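Local coordinates for melanin biosynthesis protein TyrA, putative (Shewanella oneidensis, PDB 2IIZ), which binds heme b and, as a member of the DyP-type (dye-decolorizing) peroxidase family, probably works as a heme peroxidase, at residues 39-44 with 72-77; 45-50 with 119-124. All coordinates share one frame; numbering follows the deposited sequence.

Contact 1 of 2, residues 39-44 with 72-77; sequences PCIANV and DSLYPE
With CG1 of I41 set anti to its carbonyl carbon (chi1 -77°) and the chain carried on in an extended form (chi2 173°), CD1 is sent out from helix 34-54 toward L74, while CG2, anti to the backbone N, is left to face Y75. The two branches thus serve different partners. CD1 of I41 meets CD1 of L74 tip to tip at 3.5 Å, the closest approach between the segments. CG2 of I41 lies 4.1 Å from OH of Y75, a looser van der Waals contact of a methyl with the hydroxyl oxygen. That hydroxyl is buried and has no hydrogen-bonding partner in the model. The CA atoms of I41 and L74 stay 10.3 Å from each other, and no hydrogen bond joins 39-44 to 72-77. The end of the short helix 71-74 thus packs through side-chain ends on the first long helix of the N-terminal ferredoxin-like half. A hydrogen bond from the side-chain NE of R38 to the carbonyl O of L74 adds a polar tie beside this apolar patch. Helix 304-308 flanks it, L307 touching both I41 and Y75 and F306 meeting the Y75 ring edge-to-face, while I66 of strand 61-67 also packs on Y75.

Contact 2 of 2, residues 45-50 with 119-124; sequences AQYIYE and ANEISQ
Y47 leans across from helix 34-54 to touch both E121 and I122 of helix 112-125. From CB, the tyrosine places CG anti to the backbone N (chi1 174°), which directs the ring toward the other helix. Farther out, CD2 and CE2 form the ring edge that receives CG1 of I122, which lies in the ring plane 4.0 Å from CE2. At the tip, OH rests 3.5 Å from CB of E121 and also touches CG, so it meets the aliphatic base of the glutamate, whose chain bends at chi2. Nearer the sheet, I48 meets I122 at about a right angle, with CG1 of I48 3.8 Å from CD1 of I122. Were Y47 replaced by an alanine, CG1 of I122 would probably lose its aromatic neighbour, and a gap would be likely to open beside E121. The two segments run nearly antiparallel, at 159°, with axes 11.5 Å apart and no hydrogen bonds between them. They belong to the two long helices of the N-terminal ferredoxin-like half, packed on one face of its sheet, where L107 of strand 103-109 touches both I48 and I122; on helix 112-125, N120 OD1 is hydrogen-bonded to NE2 of Q254 of the second subunit.

Overall arrangement
Both contacts draw on helix 34-54, contact 1 using 39-44 and contact 2 the directly following 45-50, and their centres are 15 Å apart. Their partners follow in the same order along the chain, 72-77 and then 119-124, so the two connections cross. The contacts also touch one another, V44 CG1 lying 4.1 Å from I122 CG2. All four segments belong to the N-terminal half of the DyP-type peroxidase, away from the heme pocket. Helix 34-54 thus links helix 71-74 with helix 112-125. Helices 34-54 and 112-125 connect strands that lie in the order 130-139, 21-29, 103-109, 61-67 (4-1-3-2) in the large antiparallel sheet, the ferredoxin-like alpha-beta topology of this family.

Contact 1 of 2, residues 39-44 with 72-77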
loop_
_atom_site.group_PDB
_atom_site.type_symbol
_atom_site.label_atom_id
_atom_site.label_comp_id
_atom_site.label_asym_id
_atom_site.label_seq_id
_atom_site.Cartn_x
_atom_site.Cartn_y
_atom_site.Cartn_z
ATOM N N PRO A 39 27.821 -12.528 -2.676
ATOM C CA PRO A 39 27.884 -12.440 -1.211
ATOM C C PRO A 39 26.867 -11.480 -0.588
ATOM O O PRO A 39 26.431 -11.700 0.537
ATOM C CB PRO A 39 29.299 -11.927 -0.952
ATOM C CG PRO A 39 29.679 -11.196 -2.186
ATOM C CD PRO A 39 29.001 -11.910 -3.309
ATOM N N CYS A 40 26.493 -10.425 -1.303
ATOM C CA CYS A 40 25.503 -9.468 -0.792
ATOM C C CYS A 40 24.116 -10.126 -0.674
ATOM O O CYS A 40 23.365 -9.892 0.280
ATOM C CB CYS A 40 25.463 -8.229 -1.696
ATOM S SG CYS A 40 23.978 -7.210 -1.548
ATOM N N ILE A 41 23.789 -10.951 -1.660
ATOM C CA ILE A 41 22.605 -11.810 -1.610
ATOM C C ILE A 41 22.647 -12.755 -0.408
ATOM O O ILE A 41 21.616 -13.060 0.174
ATOM C CB ILE A 41 22.489 -12.636 -2.901
ATOM C CG1 ILE A 41 21.960 -11.754 -4.027
ATOM C CG2 ILE A 41 21.568 -13.836 -2.703
ATOM C CD1 ILE A 41 21.970 -12.410 -5.382
ATOM N N ALA A 42 23.840 -13.221 -0.044
ATOM C CA ALA A 42 23.997 -14.080 1.139
ATOM C C ALA A 42 23.556 -13.357 2.411
ATOM O O ALA A 42 22.797 -13.902 3.214
ATOM C CB ALA A 42 25.440 -14.551 1.280
ATOM N N ASN A 43 24.037 -12.129 2.579
ATOM C CA ASN A 43 23.682 -11.306 3.734
ATOM C C ASN A 43 22.195 -11.047 3.819
ATOM O O ASN A 43 21.643 -11.048 4.912
ATOM C CB ASN A 43 24.393 -9.959 3.679
ATOM C CG ASN A 43 25.871 -10.086 3.841
ATOM O OD1 ASN A 43 26.352 -10.844 4.684
ATOM N ND2 ASN A 43 26.617 -9.342 3.032
ATOM N N VAL A 44 21.560 -10.825 2.665
ATOM C CA VAL A 44 20.134 -10.500 2.601
ATOM C C VAL A 44 19.282 -11.708 2.939
ATOM O O VAL A 44 18.324 -11.609 3.713
ATOM C CB VAL A 44 19.731 -9.945 1.215
ATOM C CG1 VAL A 44 18.225 -9.830 1.091
ATOM C CG2 VAL A 44 20.380 -8.571 0.981
ATOM N N ASP A 72 22.753 -18.143 -14.474
ATOM C CA ASP A 72 24.087 -18.487 -15.000
ATOM C C ASP A 72 25.136 -17.366 -15.022
ATOM O O ASP A 72 26.317 -17.628 -15.209
ATOM C CB ASP A 72 23.940 -19.111 -16.384
ATOM C CG ASP A 72 23.283 -20.466 -16.325
ATOM O OD1 ASP A 72 23.399 -21.130 -15.273
ATOM O OD2 ASP A 72 22.651 -20.868 -17.320
ATOM N N SER A 73 24.702 -16.130 -14.832
ATOM C CA SER A 73 25.617 -15.022 -14.608
ATOM C C SER A 73 26.108 -15.054 -13.160
ATOM O O SER A 73 27.280 -14.807 -12.888
ATOM C CB SER A 73 24.908 -13.701 -14.899
ATOM O OG SER A 73 24.404 -13.682 -16.227
ATOM N N LEU A 74 25.193 -15.363 -12.241
ATOM C CA LEU A 74 25.484 -15.431 -10.807
ATOM C C LEU A 74 26.060 -16.752 -10.343
ATOM O O LEU A 74 26.954 -16.759 -9.505
ATOM C CB LEU A 74 24.213 -15.210 -9.988
ATOM C CG LEU A 74 23.921 -13.838 -9.390
ATOM C CD1 LEU A 74 22.698 -13.966 -8.486
ATOM C CD2 LEU A 74 25.099 -13.264 -8.621
ATOM N N TYR A 75 25.545 -17.866 -10.865
ATOM C CA TYR A 75 25.939 -19.203 -10.389
ATOM C C TYR A 75 26.343 -20.134 -11.544
ATOM O O TYR A 75 25.703 -21.158 -11.794
ATOM C CB TYR A 75 24.823 -19.803 -9.530
ATOM C CG TYR A 75 24.482 -18.945 -8.318
ATOM C CD1 TYR A 75 25.360 -18.829 -7.247
ATOM C CD2 TYR A 75 23.277 -18.244 -8.246
ATOM C CE1 TYR A 75 25.039 -18.035 -6.134
ATOM C CE2 TYR A 75 22.958 -17.450 -7.130
ATOM C CZ TYR A 75 23.839 -17.353 -6.088
ATOM O OH TYR A 75 23.524 -16.574 -4.999
ATOM N N PRO A 76 27.422 -19.773 -12.252
ATOM C CA PRO A 76 27.798 -20.454 -13.498
ATOM C C PRO A 76 28.258 -21.920 -13.366
ATOM O O PRO A 76 28.182 -22.672 -14.349
ATOM C CB PRO A 76 28.941 -19.581 -14.039
ATOM C CG PRO A 76 29.492 -18.864 -12.843
ATOM C CD PRO A 76 28.350 -18.680 -11.901
ATOM N N GLU A 77 28.722 -22.304 -12.170
ATOM C CA GLU A 77 29.317 -23.630 -11.931
ATOM C C GLU A 77 28.292 -24.768 -11.820
ATOM O O GLU A 77 28.620 -25.931 -12.086
ATOM C CB GLU A 77 30.190 -23.611 -10.664
ATOM C CG GLU A 77 31.605 -23.057 -10.872
ATOM C CD GLU A 77 32.362 -22.828 -9.562
ATOM O OE1 GLU A 77 31.762 -22.290 -8.603
ATOM O OE2 GLU A 77 33.561 -23.186 -9.497
#

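Contact 2 of 2, residues 45-50 with 119-124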
loop_
_atom_site.group_PDB
_atom_site.type_symbol
_atom_site.label_atom_id
_atom_site.label_comp_id
_atom_site.label_asym_id
_atom_site.label_seq_id
_atom_site.Cartn_x
_atom_site.Cartn_y
_atom_site.Cartn_z
ATOM N N ALA A 45 19.637 -12.842 2.353
ATOM C CA ALA A 45 18.970 -14.109 2.649
ATOM C C ALA A 45 19.014 -14.439 4.143
ATOM O O ALA A 45 18.028 -14.858 4.746
ATOM C CB ALA A 45 19.634 -15.214 1.868
ATOM N N GLN A 46 20.179 -14.242 4.726
ATOM C CA GLN A 46 20.404 -14.509 6.133
ATOM C C GLN A 46 19.561 -13.606 7.010
ATOM O O GLN A 46 18.910 -14.067 7.942
ATOM C CB GLN A 46 21.861 -14.239 6.436
ATOM C CG GLN A 46 22.308 -14.619 7.828
ATOM C CD GLN A 46 23.754 -14.253 8.041
ATOM O OE1 GLN A 46 24.601 -15.124 8.238
ATOM N NE2 GLN A 46 24.050 -12.944 7.995
ATOM N N TYR A 47 19.594 -12.313 6.700
ATOM C CA TYR A 47 18.861 -11.291 7.435
ATOM C C TYR A 47 17.385 -11.646 7.450
ATOM O O TYR A 47 16.770 -11.675 8.509
ATOM C CB TYR A 47 19.130 -9.946 6.755
ATOM C CG TYR A 47 18.374 -8.729 7.225
ATOM C CD1 TYR A 47 18.462 -8.268 8.534
ATOM C CD2 TYR A 47 17.575 -8.012 6.327
ATOM C CE1 TYR A 47 17.749 -7.121 8.935
ATOM C CE2 TYR A 47 16.871 -6.887 6.711
ATOM C CZ TYR A 47 16.952 -6.439 8.004
ATOM O OH TYR A 47 16.226 -5.306 8.335
ATOM N N ILE A 48 16.838 -11.927 6.270
ATOM C CA ILE A 48 15.441 -12.337 6.125
ATOM C C ILE A 48 15.060 -13.540 6.994
ATOM O O ILE A 48 13.943 -13.620 7.527
ATOM C CB ILE A 48 15.104 -12.645 4.641
ATOM C CG1 ILE A 48 15.053 -11.342 3.851
ATOM C CG2 ILE A 48 13.746 -13.350 4.516
ATOM C CD1 ILE A 48 14.876 -11.509 2.337
ATOM N N TYR A 49 15.992 -14.471 7.127
ATOM C CA TYR A 49 15.808 -15.659 7.973
ATOM C C TYR A 49 15.779 -15.241 9.426
ATOM O O TYR A 49 14.831 -15.517 10.146
ATOM C CB TYR A 49 16.970 -16.615 7.713
ATOM C CG TYR A 49 16.895 -17.995 8.301
ATOM C CD1 TYR A 49 17.371 -18.261 9.579
ATOM C CD2 TYR A 49 16.365 -19.054 7.562
ATOM C CE1 TYR A 49 17.312 -19.558 10.118
ATOM C CE2 TYR A 49 16.302 -20.350 8.085
ATOM C CZ TYR A 49 16.774 -20.594 9.358
ATOM O OH TYR A 49 16.698 -21.877 9.855
ATOM N N GLU A 50 16.835 -14.563 9.842
ATOM C CA GLU A 50 16.973 -14.055 11.206
ATOM C C GLU A 50 15.757 -13.233 11.691
ATOM O O GLU A 50 15.439 -13.231 12.890
ATOM C CB GLU A 50 18.263 -13.218 11.296
ATOM C CG GLU A 50 19.542 -14.087 11.163
ATOM C CD GLU A 50 20.854 -13.293 11.093
ATOM O OE1 GLU A 50 20.845 -12.080 10.770
ATOM O OE2 GLU A 50 21.913 -13.903 11.368
ATOM N N ALA A 119 11.984 -3.673 3.886
ATOM C CA ALA A 119 12.188 -3.321 2.475
ATOM C C ALA A 119 13.206 -2.190 2.302
ATOM O O ALA A 119 14.183 -2.320 1.576
ATOM C CB ALA A 119 10.842 -2.901 1.823
ATOM N N ASN A 120 12.961 -1.068 2.970
ATOM C CA ASN A 120 13.929 0.020 2.977
ATOM C C ASN A 120 15.302 -0.592 3.284
ATOM O O ASN A 120 16.263 -0.386 2.540
ATOM C CB ASN A 120 13.561 1.105 4.016
ATOM C CG ASN A 120 12.490 2.097 3.519
ATOM O OD1 ASN A 120 12.242 2.248 2.325
ATOM N ND2 ASN A 120 11.862 2.787 4.463
ATOM N N GLU A 121 15.395 -1.359 4.370
ATOM C CA GLU A 121 16.693 -1.922 4.762
ATOM C C GLU A 121 17.320 -2.795 3.680
ATOM O O GLU A 121 18.502 -2.658 3.371
ATOM C CB GLU A 121 16.621 -2.673 6.097
ATOM C CG GLU A 121 17.226 -1.872 7.260
ATOM C CD GLU A 121 18.682 -1.438 6.975
ATOM O OE1 GLU A 121 19.408 -2.190 6.270
ATOM O OE2 GLU A 121 19.096 -0.352 7.447
ATOM N N ILE A 122 16.534 -3.688 3.099
ATOM C CA ILE A 122 17.062 -4.577 2.075
ATOM C C ILE A 122 17.552 -3.814 0.844
ATOM O O ILE A 122 18.594 -4.146 0.273
ATOM C CB ILE A 122 16.034 -5.673 1.720
ATOM C CG1 ILE A 122 16.115 -6.757 2.801
ATOM C CG2 ILE A 122 16.314 -6.280 0.358
ATOM C CD1 ILE A 122 14.995 -7.725 2.794
ATOM N N SER A 123 16.802 -2.793 0.446
ATOM C CA SER A 123 17.195 -1.905 -0.647
ATOM C C SER A 123 18.585 -1.278 -0.412
ATOM O O SER A 123 19.406 -1.159 -1.335
ATOM C CB SER A 123 16.137 -0.805 -0.800
ATOM O OG SER A 123 16.604 0.273 -1.575
ATOM N N GLN A 124 18.843 -0.878 0.826
ATOM C CA GLN A 124 20.121 -0.291 1.166
ATOM C C GLN A 124 21.217 -1.349 1.142
ATOM O O GLN A 124 22.372 -1.046 0.852
ATOM C CB GLN A 124 20.049 0.380 2.527
ATOM C CG GLN A 124 19.122 1.567 2.523
ATOM C CD GLN A 124 19.130 2.317 3.833
ATOM O OE1 GLN A 124 20.197 2.627 4.373
ATOM N NE2 GLN A 124 17.934 2.621 4.358
#